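Local coordinates for flagellar basal body protein (Helicobacter pylori, PDB 5NPY), which probably serves as a structural protein of the flagellar hook, the flexible joint between the basal body and the filament, at residues I229-N234 against Y377-S382. Numbering follows the deposited sequence.
With 144 (tris-hydroxymethyl-methyl-ammonium), chain B.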
ATOM      1  N   ILE A 229      -8.236  10.800  27.489  1.00 23.82           N
ATOM      2  CA  ILE A 229      -9.678  11.019  27.614  1.00 23.50           C
ATOM      3  C   ILE A 229     -10.237  11.849  26.447  1.00 26.38           C
ATOM      4  O   ILE A 229     -11.426  11.742  26.127  1.00 22.08           O
ATOM      5  CB  ILE A 229      -9.983  11.665  28.983  1.00 32.01           C
ATOM      6  CG1 ILE A 229     -11.470  11.583  29.306  1.00 35.73           C
ATOM      7  CG2 ILE A 229      -9.500  13.124  29.041  1.00 32.40           C
ATOM      8  CD1 ILE A 229     -11.801  12.070  30.689  1.00 31.48           C
ATOM      9  N   ASN A 230      -9.403  12.682  25.792  1.00 14.09           N
ATOM     10  CA  ASN A 230      -9.801  13.388  24.569  1.00 26.50           C
ATOM     11  C   ASN A 230      -9.849  12.475  23.347  1.00 34.84           C
ATOM     12  O   ASN A 230     -10.407  12.882  22.317  1.00 33.59           O
ATOM     13  CB  ASN A 230      -8.846  14.552  24.273  1.00 13.98           C
ATOM     14  CG  ASN A 230      -9.414  15.538  23.244  1.00 25.54           C
ATOM     15  OD1 ASN A 230     -10.499  16.118  23.463  1.00 25.67           O
ATOM     16  ND2 ASN A 230      -8.694  15.765  22.164  1.00 14.24           N
ATOM     17  N   ALA A 231      -9.259  11.277  23.426  1.00 19.25           N
ATOM     18  CA  ALA A 231      -9.348  10.273  22.356  1.00 18.06           C
ATOM     19  C   ALA A 231     -10.546   9.357  22.573  1.00 27.44           C
ATOM     20  O   ALA A 231     -10.454   8.127  22.477  1.00 25.81           O
ATOM     21  CB  ALA A 231      -8.052   9.464  22.261  1.00 14.48           C
ATOM     22  N   LEU A 232     -11.691   9.974  22.869  1.00 31.56           N
ATOM     23  CA  LEU A 232     -12.905   9.249  23.220  1.00 29.97           C
ATOM     24  C   LEU A 232     -14.131   9.983  22.688  1.00 32.76           C
ATOM     25  O   LEU A 232     -14.060  11.137  22.253  1.00 42.32           O
ATOM     26  CB  LEU A 232     -13.024   9.081  24.734  1.00 20.45           C
ATOM     27  CG  LEU A 232     -12.005   8.152  25.405  1.00 24.09           C
ATOM     28  CD1 LEU A 232     -12.111   8.345  26.885  1.00 14.51           C
ATOM     29  CD2 LEU A 232     -12.266   6.696  25.023  1.00 14.48           C
ATOM     30  N   ALA A 233     -15.276   9.302  22.760  1.00 35.15           N
ATOM     31  CA  ALA A 233     -16.568   9.901  22.454  1.00 26.14           C
ATOM     32  C   ALA A 233     -17.614   9.204  23.310  1.00 31.48           C
ATOM     33  O   ALA A 233     -17.419   8.062  23.736  1.00 25.30           O
ATOM     34  CB  ALA A 233     -16.909   9.790  20.953  1.00 16.50           C
ATOM     35  N   ASN A 234     -18.743   9.892  23.546  1.00 30.92           N
ATOM     36  CA  ASN A 234     -19.814   9.302  24.338  1.00 25.89           C
ATOM     37  C   ASN A 234     -20.744   8.456  23.463  1.00 24.79           C
ATOM     38  O   ASN A 234     -20.509   8.245  22.274  1.00 26.33           O
ATOM     39  CB  ASN A 234     -20.601  10.366  25.111  1.00 29.55           C
ATOM     40  CG  ASN A 234     -21.310  11.384  24.215  1.00 28.49           C
ATOM     41  OD1 ASN A 234     -21.679  11.109  23.070  1.00 23.91           O
ATOM     42  ND2 ASN A 234     -21.516  12.578  24.761  1.00 27.30           N
ATOM     43  N   TYR A 377      -7.769  -0.105  13.709  1.00 28.83           N
ATOM     44  CA  TYR A 377      -7.061   1.025  14.310  1.00 18.87           C
ATOM     45  C   TYR A 377      -7.891   1.590  15.456  1.00 24.12           C
ATOM     46  O   TYR A 377      -9.099   1.839  15.300  1.00 13.95           O
ATOM     47  CB  TYR A 377      -6.798   2.129  13.260  1.00 15.69           C
ATOM     48  CG  TYR A 377      -6.130   1.665  11.955  1.00 17.02           C
ATOM     49  CD1 TYR A 377      -4.823   2.053  11.637  1.00 14.98           C
ATOM     50  CD2 TYR A 377      -6.817   0.851  11.034  1.00 23.51           C
ATOM     51  CE1 TYR A 377      -4.200   1.630  10.444  1.00 14.80           C
ATOM     52  CE2 TYR A 377      -6.216   0.449   9.847  1.00 13.61           C
ATOM     53  CZ  TYR A 377      -4.895   0.831   9.558  1.00 13.46           C
ATOM     54  OH  TYR A 377      -4.273   0.419   8.383  1.00 13.43           O
ATOM     55  N   TYR A 378      -7.247   1.803  16.599  1.00 25.68           N
ATOM     56  CA  TYR A 378      -7.889   2.376  17.772  1.00 17.25           C
ATOM     57  C   TYR A 378      -7.048   3.556  18.219  1.00 21.48           C
ATOM     58  O   TYR A 378      -5.844   3.398  18.437  1.00 31.96           O
ATOM     59  CB  TYR A 378      -8.012   1.349  18.897  1.00 20.93           C
ATOM     60  CG  TYR A 378      -8.619   0.019  18.480  1.00 23.98           C
ATOM     61  CD1 TYR A 378      -7.817  -1.061  18.122  1.00 21.04           C
ATOM     62  CD2 TYR A 378      -9.983  -0.161  18.458  1.00 14.39           C
ATOM     63  CE1 TYR A 378      -8.372  -2.287  17.736  1.00 24.46           C
ATOM     64  CE2 TYR A 378     -10.544  -1.360  18.067  1.00 25.91           C
ATOM     65  CZ  TYR A 378      -9.735  -2.416  17.708  1.00 29.15           C
ATOM     66  OH  TYR A 378     -10.301  -3.601  17.325  1.00 38.61           O
ATOM     67  N   MET A 379      -7.669   4.735  18.362  1.00 26.09           N
ATOM     68  CA  MET A 379      -6.931   5.947  18.737  1.00 17.31           C
ATOM     69  C   MET A 379      -6.721   6.022  20.236  1.00 17.13           C
ATOM     70  O   MET A 379      -7.659   5.850  21.014  1.00 16.72           O
ATOM     71  CB  MET A 379      -7.641   7.212  18.283  1.00 17.02           C
ATOM     72  CG  MET A 379      -6.757   8.455  18.384  1.00 20.78           C
ATOM     73  SD  MET A 379      -7.585   9.846  17.539  1.00 26.61           S
ATOM     74  CE  MET A 379      -8.270  10.722  18.923  1.00 22.10           C
ATOM     75  N   THR A 380      -5.494   6.323  20.639  1.00 15.70           N
ATOM     76  CA  THR A 380      -5.124   6.240  22.041  1.00 18.26           C
ATOM     77  C   THR A 380      -4.658   7.558  22.619  1.00 13.71           C
ATOM     78  O   THR A 380      -4.699   7.722  23.843  1.00 24.69           O
ATOM     79  CB  THR A 380      -4.000   5.202  22.241  1.00 14.27           C
ATOM     80  OG1 THR A 380      -2.865   5.574  21.427  1.00 19.59           O
ATOM     81  CG2 THR A 380      -4.471   3.807  21.836  1.00 13.84           C
ATOM     82  N   ASN A 381      -4.198   8.478  21.787  1.00 13.61           N
ATOM     83  CA  ASN A 381      -3.637   9.734  22.241  1.00 13.76           C
ATOM     84  C   ASN A 381      -3.916  10.802  21.199  1.00 13.53           C
ATOM     85  O   ASN A 381      -3.733  10.565  20.003  1.00 17.45           O
ATOM     86  CB  ASN A 381      -2.121   9.647  22.473  1.00 16.36           C
ATOM     87  CG  ASN A 381      -1.605  10.813  23.268  1.00 13.66           C
ATOM     88  OD1 ASN A 381      -1.877  10.925  24.459  1.00 16.66           O
ATOM     89  ND2 ASN A 381      -0.893  11.712  22.609  1.00 25.27           N
ATOM     90  N   SER A 382      -4.338  11.975  21.651  1.00 13.58           N
ATOM     91  CA  SER A 382      -4.591  13.068  20.724  1.00 18.69           C
ATOM     92  C   SER A 382      -3.540  14.157  20.917  1.00 23.02           C
ATOM     93  O   SER A 382      -2.990  14.327  22.014  1.00 21.28           O
ATOM     94  CB  SER A 382      -6.004  13.627  20.914  1.00 15.53           C
ATOM     95  OG  SER A 382      -6.052  14.412  22.081  1.00 21.70           O
TER
HETATM   96  C1  144 B 701       1.619   5.069  24.732  1.00 20.73           C
HETATM   97  N   144 B 701       0.265   4.902  24.203  1.00 43.65           N
HETATM   98  C2  144 B 701      -0.686   4.788  25.309  1.00 53.39           C
HETATM   99  O2  144 B 701      -0.728   3.509  25.893  1.00 46.49           O
HETATM  100  C3  144 B 701       0.192   3.697  23.385  1.00 43.42           C
HETATM  101  O3  144 B 701      -0.929   3.746  22.530  1.00 13.85           O
HETATM  102  C4  144 B 701      -0.180   6.026  23.363  1.00 33.63           C
HETATM  103  O4  144 B 701       0.669   7.143  23.216  1.00 32.51           O
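Ala231, in the loop that follows helix 221-226, packs against the end of strand 370-381 beside a classic beta bulge: Thr380 and Asn381 both face Thr397 on the neighbouring strand 396-406. The nearest CA atoms across the contact are those of Ala231 and Asn381, 5.7 Å apart, and the interface is small, burying 206 Å² over both sides.

The apolar part brings the terminal methyl of Met379 against the side of Ala231, with Met379 CE 3.6 Å from both Ala231 CB and Ala231 CA. The Met379 chain runs extended through chi1 and chi2 and then bends at chi3 (100°), which swings CE round to the alanine. Ala231 CB also sits over the backbone of the bulge, 3.9 Å from Thr380 C.

One direct hydrogen bond joins the segments: Asn230 ND2 donates to Ser382 OG over 3.0 Å. The bond is nearly straight, with an angle of 170° at the hydrogen, and the acceptor lies in the plane of the amide. Two residues just ahead of the loop segment reinforce the pairing, Gln227 NE2 through hydrogen bonds to Met379 O and Ala231 O, and Asp228 with OD2 accepting from Asn230 N and OD1 from Ser382 N.

Both bulge side chains leave the backbone away from the loop, and both residues belong to the pocket of the bound tris-hydroxymethyl-methyl-ammonium, which Asn381 borders with its CB. Arg393 NE holds Asn381 OD1 and Asn395 O holds Asn381 ND2, while Thr380 OG1 is hydrogen-bonded to Thr397 OG1. In Thr380 a chi1 of 58° tucks OG1 over the main chain, flanked by N and C, and from there Thr380 OG1 donates to ligand O3 at 2.9 Å.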